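PDB 5KYO: Cyp101j2 from Sphingobium yanoikuyae, which is a haem-containing cytochrome P450 monooxygenase associated with the hydroxylation of 1,8-cineole. Local coordinates for residues 83-96 with 338-350. Residues are numbered along the deposited sequence; the frame is centred on the assembly and turned at random.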
# COMPACT_ATOMS: atom_id res chain seq x y z
N HIS A 83 11.76 12.98 13.07
CA HIS A 83 11.48 13.29 11.67
C HIS A 83 10.34 14.26 11.47
O HIS A 83 9.45 14.38 12.32
CB HIS A 83 11.20 11.99 10.89
CG HIS A 83 9.97 11.26 11.33
ND1 HIS A 83 8.73 11.50 10.77
CD2 HIS A 83 9.78 10.29 12.26
CE1 HIS A 83 7.83 10.71 11.33
NE2 HIS A 83 8.44 9.97 12.24
N TRP A 84 10.38 14.98 10.36
CA TRP A 84 9.32 15.91 10.01
C TRP A 84 8.13 15.18 9.40
O TRP A 84 8.28 14.11 8.80
CB TRP A 84 9.82 16.97 9.02
CG TRP A 84 11.06 17.69 9.43
CD1 TRP A 84 12.35 17.36 9.10
CD2 TRP A 84 11.14 18.89 10.21
NE1 TRP A 84 13.22 18.27 9.64
CE2 TRP A 84 12.51 19.22 10.33
CE3 TRP A 84 10.19 19.71 10.83
CZ2 TRP A 84 12.95 20.34 11.04
CZ3 TRP A 84 10.63 20.83 11.54
CH2 TRP A 84 12.00 21.13 11.64
N VAL A 85 6.95 15.77 9.55
CA VAL A 85 5.73 15.20 8.98
C VAL A 85 4.92 16.27 8.24
O VAL A 85 4.55 17.30 8.82
CB VAL A 85 4.83 14.55 10.06
CG1 VAL A 85 3.65 13.82 9.39
CG2 VAL A 85 5.61 13.59 10.94
N ALA A 86 4.67 16.04 6.96
CA ALA A 86 3.82 16.93 6.18
C ALA A 86 2.36 16.63 6.51
O ALA A 86 1.88 15.49 6.33
CB ALA A 86 4.07 16.77 4.70
N LEU A 87 1.66 17.66 6.99
CA LEU A 87 0.30 17.50 7.51
C LEU A 87 -0.78 18.22 6.70
O LEU A 87 -1.93 18.34 7.15
CB LEU A 87 0.25 17.95 8.96
CG LEU A 87 1.02 17.02 9.91
CD1 LEU A 87 1.00 17.53 11.32
CD2 LEU A 87 0.45 15.61 9.85
N ARG A 88 -0.41 18.73 5.53
CA ARG A 88 -1.39 19.30 4.61
C ARG A 88 -1.26 18.64 3.23
O ARG A 88 -0.21 18.09 2.90
CB ARG A 88 -1.22 20.81 4.48
CG ARG A 88 -1.42 21.58 5.78
CD ARG A 88 -2.87 21.58 6.24
NE ARG A 88 -3.05 22.36 7.46
CZ ARG A 88 -2.85 21.90 8.69
NH1 ARG A 88 -2.47 20.64 8.87
NH2 ARG A 88 -3.03 22.68 9.74
N SER A 89 -2.33 18.73 2.44
CA SER A 89 -2.39 17.99 1.17
C SER A 89 -1.31 18.43 0.17
O SER A 89 -0.48 17.63 -0.27
CB SER A 89 -3.77 18.15 0.52
OG SER A 89 -3.77 17.62 -0.79
N ASP A 90 -1.32 19.71 -0.18
CA ASP A 90 -0.41 20.23 -1.20
C ASP A 90 1.04 19.98 -0.80
O ASP A 90 1.88 19.63 -1.63
CB ASP A 90 -0.66 21.72 -1.43
CG ASP A 90 -2.00 21.99 -2.08
OD1 ASP A 90 -2.13 21.76 -3.30
OD2 ASP A 90 -2.93 22.43 -1.37
N LEU A 91 1.32 20.13 0.49
CA LEU A 91 2.65 19.88 1.04
C LEU A 91 3.08 18.42 0.86
O LEU A 91 4.15 18.13 0.34
CB LEU A 91 2.66 20.26 2.51
CG LEU A 91 4.05 20.27 3.13
CD1 LEU A 91 4.94 21.28 2.42
CD2 LEU A 91 3.96 20.56 4.61
N ALA A 92 2.22 17.51 1.32
CA ALA A 92 2.46 16.07 1.19
C ALA A 92 2.78 15.66 -0.25
O ALA A 92 3.72 14.90 -0.50
CB ALA A 92 1.24 15.30 1.71
N GLU A 93 2.00 16.16 -1.20
CA GLU A 93 2.20 15.80 -2.61
C GLU A 93 3.50 16.36 -3.16
O GLU A 93 4.10 15.77 -4.07
CB GLU A 93 1.03 16.28 -3.47
CG GLU A 93 -0.27 15.52 -3.20
CD GLU A 93 -1.35 15.82 -4.24
OE1 GLU A 93 -1.35 16.94 -4.79
OE2 GLU A 93 -2.17 14.92 -4.51
N THR A 94 3.91 17.51 -2.64
CA THR A 94 5.19 18.12 -3.00
C THR A 94 6.36 17.27 -2.53
O THR A 94 7.24 16.95 -3.32
CB THR A 94 5.33 19.55 -2.42
OG1 THR A 94 4.44 20.44 -3.11
CG2 THR A 94 6.76 20.05 -2.56
N VAL A 95 6.38 16.89 -1.26
CA VAL A 95 7.44 16.02 -0.75
C VAL A 95 7.41 14.70 -1.50
O VAL A 95 8.46 14.16 -1.88
CB VAL A 95 7.31 15.78 0.78
CG1 VAL A 95 8.39 14.81 1.26
CG2 VAL A 95 7.42 17.08 1.52
N MET A 96 6.19 14.21 -1.75
CA MET A 96 6.02 12.95 -2.46
C MET A 96 6.66 12.95 -3.85
O MET A 96 7.23 11.94 -4.27
CB MET A 96 4.54 12.64 -2.61
CG MET A 96 4.14 11.32 -2.05
SD MET A 96 2.36 11.25 -2.08
CE MET A 96 1.94 12.22 -0.63
N ASP A 338 17.98 14.79 6.99
CA ASP A 338 16.66 14.83 7.62
C ASP A 338 15.66 13.93 6.87
O ASP A 338 15.73 13.75 5.65
CB ASP A 338 16.14 16.27 7.68
CG ASP A 338 16.72 17.06 8.86
OD1 ASP A 338 17.62 16.53 9.55
OD2 ASP A 338 16.26 18.20 9.10
N MET A 339 14.72 13.36 7.62
CA MET A 339 13.66 12.54 7.05
C MET A 339 12.36 13.32 7.05
O MET A 339 12.05 14.01 8.01
CB MET A 339 13.49 11.24 7.84
CG MET A 339 14.69 10.34 7.79
SD MET A 339 14.95 9.77 6.10
CE MET A 339 13.32 9.08 5.76
N VAL A 340 11.60 13.21 5.96
CA VAL A 340 10.29 13.85 5.92
C VAL A 340 9.20 12.85 5.51
O VAL A 340 9.23 12.31 4.40
CB VAL A 340 10.25 15.04 4.95
CG1 VAL A 340 8.88 15.68 4.99
CG2 VAL A 340 11.35 16.07 5.31
N MET A 341 8.26 12.63 6.42
CA MET A 341 7.13 11.75 6.17
C MET A 341 6.05 12.51 5.41
O MET A 341 5.75 13.66 5.73
CB MET A 341 6.58 11.18 7.48
CG MET A 341 5.53 10.10 7.31
SD MET A 341 5.28 9.12 8.80
CE MET A 341 6.73 8.06 8.79
N ALA A 342 5.49 11.88 4.39
CA ALA A 342 4.50 12.54 3.54
C ALA A 342 3.34 11.60 3.25
O ALA A 342 3.26 11.03 2.16
CB ALA A 342 5.15 13.01 2.24
N PRO A 343 2.44 11.42 4.23
CA PRO A 343 1.40 10.38 4.13
C PRO A 343 0.35 10.63 3.05
O PRO A 343 -0.20 11.73 2.93
CB PRO A 343 0.76 10.40 5.52
CG PRO A 343 1.80 11.02 6.41
CD PRO A 343 2.44 12.06 5.55
N THR A 344 0.05 9.59 2.28
CA THR A 344 -1.04 9.68 1.33
C THR A 344 -2.32 10.05 2.08
O THR A 344 -3.21 10.64 1.51
CB THR A 344 -1.25 8.37 0.56
OG1 THR A 344 -1.64 7.35 1.47
CG2 THR A 344 0.06 7.93 -0.11
N VAL A 345 -2.37 9.70 3.36
CA VAL A 345 -3.54 9.90 4.22
C VAL A 345 -3.94 11.36 4.35
O VAL A 345 -5.13 11.69 4.29
CB VAL A 345 -3.30 9.33 5.65
CG1 VAL A 345 -4.54 9.53 6.53
CG2 VAL A 345 -2.91 7.87 5.58
N VAL A 346 -2.95 12.24 4.51
CA VAL A 346 -3.24 13.66 4.75
C VAL A 346 -3.68 14.38 3.48
O VAL A 346 -4.16 15.51 3.54
CB VAL A 346 -2.04 14.38 5.39
CG1 VAL A 346 -1.55 13.59 6.59
CG2 VAL A 346 -0.92 14.56 4.40
N VAL A 347 -3.55 13.71 2.34
CA VAL A 347 -3.95 14.30 1.07
C VAL A 347 -5.47 14.31 0.89
O VAL A 347 -6.09 15.38 0.90
CB VAL A 347 -3.28 13.55 -0.12
CG1 VAL A 347 -3.84 14.04 -1.44
CG2 VAL A 347 -1.77 13.76 -0.07
N ALA A 348 -6.09 13.14 0.77
CA ALA A 348 -7.54 13.08 0.53
C ALA A 348 -8.35 13.48 1.76
O ALA A 348 -9.53 13.81 1.63
CB ALA A 348 -7.95 11.67 0.07
N MET A 349 -7.75 13.46 2.94
CA MET A 349 -8.50 13.81 4.15
C MET A 349 -8.45 15.29 4.49
O MET A 349 -9.11 15.74 5.43
CB MET A 349 -8.00 13.00 5.35
CG MET A 349 -8.24 11.52 5.21
SD MET A 349 -9.99 11.11 5.22
CE MET A 349 -10.26 10.70 3.51
N ASP A 350 -7.67 16.05 3.72
CA ASP A 350 -7.57 17.50 3.93
C ASP A 350 -8.84 18.20 3.46
O ASP A 350 -9.12 18.26 2.25
CB ASP A 350 -6.34 18.06 3.19
CG ASP A 350 -5.97 19.48 3.64
OD1 ASP A 350 -6.85 20.23 4.09
OD2 ASP A 350 -4.78 19.85 3.52
O HOH W 1 -6.29 16.73 -2.09
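Two hydrogen bonds grip Trp84 O from opposite faces of its carbonyl plane: one from Met341 N at 2.8 Å, and one from His83 ND1 at a longer 3.3 Å, with Trp84 O close to the plane of the His83 ring. The first belongs to the parallel pairing of strands 83-86 and 339-343 in the mixed beta sheet of the cytochrome P450 fold, continued by the hydrogen bond from Ala86 N to Met341 O (2.9 Å). With CG held between its backbone N and carbonyl carbon (chi1 65°), His83 can turn ND1 back to Trp84 O. Trp84 sends its indole N-H in an almost straight hydrogen bond to Asp338 OD2 (3.1 Å), meeting that oxygen from above the carboxylate plane; Asn38 is a second partner. The Trp84 ring also packs edge-to-face with Trp76. A leucine in place of Trp84 would probably leave Asp338 without its indole donor and Trp76 without its aromatic mate. Helix 89-96 then crosses strand 339-343, setting Val95 CG1 against Val340 CG1 and Ala342 CB. Farther on, Val347 is a knob among Ser89, Ala92, Glu93 and Met96, in the short helix whose Thr344 touches the haem. At the start of helix 89-96, Asp350 OD2 accepts a hydrogen bond from Ser89 N on its anti lone pair at 2.9 Å.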